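Long-range contacts in agglutinin (Rhizoctonia solani, PDB 4G9M), which probably binds carbohydrates through a ricin-type beta-trefoil lectin fold and assembles into a domain-swapped dimer: residues 5-11 and 45-51; 75-81 and 123-128. All blocks are in the same frame, centred on the assembly; numbering follows the deposited sequence.

Interaction 1 (5-11 and 45-51); sequences LPAGTYT and QKWRLKW
L49 packs against Y10 and L5 where two strands of the ricin-type beta-trefoil lectin domain, 8-11 and 47-51, run antiparallel. Its CD2 does most of the touching: it comes obliquely to the tyrosine ring, 3.8 Å from CE1 of Y10, and meets CD2 of L5 at 3.9 Å, the two leucine side chains crossing at about a right angle. With chi1 at 174°, CG stands anti to the backbone N, and chi2 carries CD2 toward L5 and Y10. W47 shares this face of the sheet, while T9 and R48 occupy the other. There OG1 of T9 lies alongside CG of R48, and the T9 methyl CG2 rests on CB and CG of K46.

Two hydrogen-bonded pairs flank the T9-R48 non-hydrogen-bonded pair. At the first, L49 N reaches G8 O at 2.8 Å and 174°, nearly straight, whereas the return bond from G8 N to L49 O is stretched to 3.3 Å. The Y10-W47 pair is more even, with Y10 N to W47 O at 2.8 Å and W47 N to Y10 O at 2.9 Å. At the far end, the W51 ring brings its edge to the backbone of P6 and A7, and its CH2 lies 3.2 Å from L5 O.

Further out, F139 meets the Y10 ring edge-to-face, and W51 NE1 makes a weak hydrogen bond to A94 O of the second subunit, which also packs on L5. Within 5-11, the Y10 ring is anchored at its hydroxyl: OH donates to P6 O at 2.7 Å, in the carbonyl plane and on a lone pair.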
# COMPACT_ATOMS: atom_id res chain seq x y z
N LEU B 5 -2.46 8.49 2.68
CA LEU B 5 -3.81 7.97 2.61
C LEU B 5 -4.30 7.92 4.06
O LEU B 5 -4.04 6.94 4.76
CB LEU B 5 -3.79 6.56 2.00
CG LEU B 5 -5.12 5.91 1.65
CD1 LEU B 5 -5.74 6.61 0.42
CD2 LEU B 5 -4.99 4.39 1.40
N PRO B 6 -5.00 8.97 4.52
CA PRO B 6 -5.39 9.03 5.93
C PRO B 6 -6.62 8.18 6.21
O PRO B 6 -7.40 7.87 5.31
CB PRO B 6 -5.76 10.51 6.11
CG PRO B 6 -6.26 10.92 4.75
CD PRO B 6 -5.37 10.19 3.78
N ALA B 7 -6.80 7.82 7.48
CA ALA B 7 -8.07 7.26 7.88
C ALA B 7 -9.11 8.32 7.55
O ALA B 7 -8.88 9.52 7.75
CB ALA B 7 -8.07 6.96 9.38
N GLY B 8 -10.25 7.88 7.02
CA GLY B 8 -11.34 8.79 6.69
C GLY B 8 -12.36 8.05 5.84
O GLY B 8 -12.30 6.82 5.72
N THR B 9 -13.28 8.79 5.26
CA THR B 9 -14.34 8.21 4.44
C THR B 9 -13.97 8.34 2.98
O THR B 9 -13.55 9.41 2.54
CB THR B 9 -15.67 8.91 4.69
OG1 THR B 9 -16.01 8.79 6.08
CG2 THR B 9 -16.77 8.32 3.82
N TYR B 10 -14.14 7.25 2.22
CA TYR B 10 -13.77 7.23 0.80
C TYR B 10 -14.89 6.77 -0.13
O TYR B 10 -15.73 5.95 0.25
CB TYR B 10 -12.56 6.33 0.60
CG TYR B 10 -11.26 6.86 1.17
CD1 TYR B 10 -10.94 6.68 2.52
CD2 TYR B 10 -10.36 7.53 0.37
CE1 TYR B 10 -9.75 7.18 3.04
CE2 TYR B 10 -9.17 8.02 0.87
CZ TYR B 10 -8.87 7.84 2.20
OH TYR B 10 -7.68 8.33 2.65
N THR B 11 -14.88 7.30 -1.35
CA THR B 11 -15.51 6.63 -2.49
C THR B 11 -14.42 5.80 -3.13
O THR B 11 -13.29 6.28 -3.33
CB THR B 11 -16.08 7.64 -3.51
OG1 THR B 11 -17.17 8.36 -2.93
CG2 THR B 11 -16.57 6.92 -4.77
N GLN B 45 -22.37 3.91 -0.69
CA GLN B 45 -21.21 3.92 -1.57
C GLN B 45 -20.04 4.64 -0.91
O GLN B 45 -19.06 4.97 -1.58
CB GLN B 45 -21.56 4.57 -2.90
CG GLN B 45 -22.47 3.73 -3.78
CD GLN B 45 -22.78 4.40 -5.11
OE1 GLN B 45 -22.49 5.59 -5.30
NE2 GLN B 45 -23.36 3.65 -6.04
N LYS B 46 -20.13 4.85 0.40
CA LYS B 46 -19.06 5.49 1.15
C LYS B 46 -18.50 4.51 2.16
O LYS B 46 -19.26 3.78 2.81
CB LYS B 46 -19.58 6.70 1.92
CG LYS B 46 -19.52 8.00 1.17
CD LYS B 46 -20.60 8.11 0.15
CE LYS B 46 -21.16 9.52 0.15
NZ LYS B 46 -21.35 10.04 -1.24
N TRP B 47 -17.18 4.53 2.34
CA TRP B 47 -16.50 3.53 3.16
C TRP B 47 -15.47 4.15 4.11
O TRP B 47 -14.63 4.97 3.70
CB TRP B 47 -15.80 2.52 2.25
CG TRP B 47 -16.72 1.87 1.28
CD1 TRP B 47 -17.05 2.32 0.03
CD2 TRP B 47 -17.46 0.67 1.48
NE1 TRP B 47 -17.94 1.46 -0.56
CE2 TRP B 47 -18.20 0.43 0.31
CE3 TRP B 47 -17.55 -0.24 2.54
CZ2 TRP B 47 -19.03 -0.67 0.17
CZ3 TRP B 47 -18.38 -1.34 2.40
CH2 TRP B 47 -19.10 -1.55 1.21
N ARG B 48 -15.54 3.75 5.38
CA ARG B 48 -14.60 4.26 6.37
C ARG B 48 -13.34 3.40 6.44
O ARG B 48 -13.40 2.20 6.69
CB ARG B 48 -15.26 4.35 7.74
CG ARG B 48 -16.54 5.17 7.75
CD ARG B 48 -16.80 5.73 9.12
NE ARG B 48 -17.90 6.70 9.08
CZ ARG B 48 -19.16 6.36 9.28
NH1 ARG B 48 -19.47 5.10 9.54
NH2 ARG B 48 -20.11 7.29 9.23
N LEU B 49 -12.20 4.04 6.20
CA LEU B 49 -10.91 3.38 6.26
C LEU B 49 -10.32 3.64 7.65
O LEU B 49 -10.18 4.78 8.05
CB LEU B 49 -9.98 3.94 5.17
CG LEU B 49 -8.53 3.46 5.18
CD1 LEU B 49 -8.48 1.99 4.74
CD2 LEU B 49 -7.66 4.31 4.26
N LYS B 50 -9.99 2.57 8.36
CA LYS B 50 -9.46 2.70 9.71
C LYS B 50 -8.41 1.62 9.98
O LYS B 50 -8.64 0.45 9.66
CB LYS B 50 -10.58 2.57 10.73
CG LYS B 50 -10.20 2.99 12.14
CD LYS B 50 -11.35 2.80 13.10
CE LYS B 50 -10.92 3.17 14.52
NZ LYS B 50 -11.96 2.82 15.51
N TRP B 51 -7.28 2.02 10.56
CA TRP B 51 -6.24 1.05 10.93
C TRP B 51 -6.64 0.30 12.20
O TRP B 51 -7.19 0.89 13.13
CB TRP B 51 -4.87 1.74 11.05
CG TRP B 51 -4.18 1.80 9.72
CD1 TRP B 51 -3.25 0.92 9.24
CD2 TRP B 51 -4.44 2.73 8.67
NE1 TRP B 51 -2.89 1.27 7.95
CE2 TRP B 51 -3.62 2.37 7.58
CE3 TRP B 51 -5.30 3.83 8.53
CZ2 TRP B 51 -3.62 3.07 6.38
CZ3 TRP B 51 -5.29 4.53 7.33
CH2 TRP B 51 -4.46 4.15 6.27

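Interaction 2 (75-81 and 123-128); sequences IQNSVNV and PVIYYN
Between N80 and I125 the backbones form a single beta bridge, and on the N-terminal side of N80 the 75-81 loop makes a type II turn, Q76 to V79, beside strand 123-128. Three backbone bonds fasten the loop: S78 N to Y126 O at 2.8 Å, Y126 N to V79 O at 2.9 Å and V81 N to V124 O at 3.1 Å. Both backbone polar groups of Y126 are thus held by the loop.

Its ring is clamped as well. V81 CG2 sits over one face, 3.7 Å from the centroid, and I75 CD1 lies over the opposite face at 4.2 Å, both as CH-pi contacts. N77 continues the pairing with its side chain: OD1 accepts the N-H of N128 at 2.8 Å. This side chain crosses Y127 at about a right angle, amide and ring planes 60° apart. OG of S78 approaches that ring at its edge, near CE1.

A turn-bearing loop, bonded along strand 122-128 before strand 81-84, is consistent with a beta-trefoil. Around this contact, I34 of strand 32-37 bonds to the backbones of V81 and V124, D112 of strand 109-113 pairs with I125, and G70 O of strand 68-71 holds the Y126 hydroxyl.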
# COMPACT_ATOMS: atom_id res chain seq x y z
N ILE B 75 -12.23 -17.64 2.23
CA ILE B 75 -11.72 -16.86 1.11
C ILE B 75 -10.97 -17.75 0.12
O ILE B 75 -10.00 -18.43 0.48
CB ILE B 75 -10.86 -15.67 1.59
CG1 ILE B 75 -11.73 -14.67 2.36
CG2 ILE B 75 -10.18 -14.99 0.42
CD1 ILE B 75 -10.93 -13.50 3.00
N GLN B 76 -11.46 -17.75 -1.13
CA GLN B 76 -10.90 -18.51 -2.25
C GLN B 76 -11.32 -17.74 -3.48
O GLN B 76 -12.10 -16.79 -3.36
CB GLN B 76 -11.52 -19.90 -2.37
CG GLN B 76 -11.31 -20.82 -1.22
CD GLN B 76 -11.89 -22.18 -1.51
OE1 GLN B 76 -12.28 -22.48 -2.64
NE2 GLN B 76 -11.95 -23.02 -0.48
N ASN B 77 -10.87 -18.18 -4.66
CA ASN B 77 -11.27 -17.50 -5.88
C ASN B 77 -12.78 -17.47 -6.09
O ASN B 77 -13.46 -18.48 -5.89
CB ASN B 77 -10.58 -18.11 -7.09
CG ASN B 77 -9.16 -17.63 -7.26
OD1 ASN B 77 -8.87 -16.45 -7.10
ND2 ASN B 77 -8.26 -18.54 -7.60
N SER B 78 -13.27 -16.28 -6.45
CA SER B 78 -14.69 -16.03 -6.77
C SER B 78 -15.68 -16.03 -5.59
O SER B 78 -16.89 -15.91 -5.80
CB SER B 78 -15.18 -16.96 -7.90
OG SER B 78 -14.30 -16.89 -9.01
N VAL B 79 -15.17 -16.14 -4.37
CA VAL B 79 -16.02 -15.99 -3.20
C VAL B 79 -16.51 -14.55 -3.11
O VAL B 79 -15.74 -13.62 -3.32
CB VAL B 79 -15.27 -16.42 -1.89
CG1 VAL B 79 -16.05 -16.02 -0.65
CG2 VAL B 79 -15.02 -17.93 -1.89
N ASN B 80 -17.80 -14.36 -2.83
CA ASN B 80 -18.38 -13.03 -2.74
C ASN B 80 -17.81 -12.15 -1.62
O ASN B 80 -17.66 -12.58 -0.48
CB ASN B 80 -19.90 -13.10 -2.57
CG ASN B 80 -20.61 -13.51 -3.84
OD1 ASN B 80 -21.15 -12.66 -4.56
ND2 ASN B 80 -20.63 -14.80 -4.13
N VAL B 81 -17.51 -10.91 -1.97
CA VAL B 81 -17.27 -9.87 -0.97
C VAL B 81 -18.64 -9.36 -0.52
O VAL B 81 -19.49 -9.05 -1.34
CB VAL B 81 -16.44 -8.73 -1.56
CG1 VAL B 81 -16.22 -7.64 -0.53
CG2 VAL B 81 -15.10 -9.27 -2.05
N PRO B 123 -20.80 -8.30 -9.48
CA PRO B 123 -20.27 -8.74 -8.19
C PRO B 123 -18.83 -8.32 -7.96
O PRO B 123 -18.06 -8.23 -8.92
CB PRO B 123 -20.37 -10.27 -8.27
CG PRO B 123 -21.43 -10.52 -9.29
CD PRO B 123 -21.26 -9.44 -10.30
N VAL B 124 -18.50 -8.02 -6.71
CA VAL B 124 -17.12 -7.87 -6.28
C VAL B 124 -16.78 -9.17 -5.57
O VAL B 124 -17.57 -9.66 -4.76
CB VAL B 124 -16.96 -6.67 -5.36
CG1 VAL B 124 -15.56 -6.64 -4.77
CG2 VAL B 124 -17.25 -5.41 -6.13
N ILE B 125 -15.62 -9.74 -5.90
CA ILE B 125 -15.28 -11.07 -5.43
C ILE B 125 -13.85 -11.06 -4.92
O ILE B 125 -13.08 -10.15 -5.26
CB ILE B 125 -15.39 -12.12 -6.56
CG1 ILE B 125 -14.57 -11.68 -7.79
CG2 ILE B 125 -16.86 -12.35 -6.96
CD1 ILE B 125 -14.44 -12.77 -8.88
N TYR B 126 -13.48 -12.04 -4.10
CA TYR B 126 -12.05 -12.26 -3.80
C TYR B 126 -11.47 -12.99 -4.99
O TYR B 126 -12.12 -13.89 -5.54
CB TYR B 126 -11.86 -13.08 -2.51
CG TYR B 126 -12.26 -12.27 -1.31
CD1 TYR B 126 -11.42 -11.32 -0.77
CD2 TYR B 126 -13.53 -12.40 -0.76
CE1 TYR B 126 -11.81 -10.52 0.30
CE2 TYR B 126 -13.93 -11.59 0.33
CZ TYR B 126 -13.08 -10.67 0.84
OH TYR B 126 -13.48 -9.86 1.90
N TYR B 127 -10.27 -12.61 -5.42
CA TYR B 127 -9.69 -13.27 -6.59
C TYR B 127 -8.19 -13.10 -6.57
O TYR B 127 -7.68 -12.10 -6.07
CB TYR B 127 -10.25 -12.65 -7.87
CG TYR B 127 -10.31 -13.51 -9.12
CD1 TYR B 127 -11.10 -14.67 -9.19
CD2 TYR B 127 -9.67 -13.10 -10.29
CE1 TYR B 127 -11.20 -15.42 -10.36
CE2 TYR B 127 -9.78 -13.84 -11.47
CZ TYR B 127 -10.53 -15.00 -11.50
OH TYR B 127 -10.64 -15.70 -12.68
N ASN B 128 -7.48 -14.07 -7.12
CA ASN B 128 -6.02 -14.02 -7.18
C ASN B 128 -5.55 -12.70 -7.76
O ASN B 128 -6.06 -12.26 -8.79
CB ASN B 128 -5.50 -15.18 -8.03
CG ASN B 128 -3.99 -15.33 -7.95
OD1 ASN B 128 -3.47 -15.85 -6.97
ND2 ASN B 128 -3.29 -14.88 -8.98

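From the N terminus, interaction 1 comes first: strand 8-14 pairs with strand 47-51, closing a loop that carries strands 20-23 and 32-37. Interaction 2 opens later, in the loop ahead of strand 81-84, and closes on strand 122-128. The two are in series, neither nested nor crossing, and their centres lie 21 Å apart on opposite sides of the chain's centre. Strand 32-37, within the first loop, pairs with both 81-84 and 122-128, so the first loop supplies a strand that joins the parts tied together by interaction 2. Strand 137-141, near the C terminus, returns to pair with 8-14. Interaction 1 also touches the second subunit, whereas interaction 2 lies within its own chain.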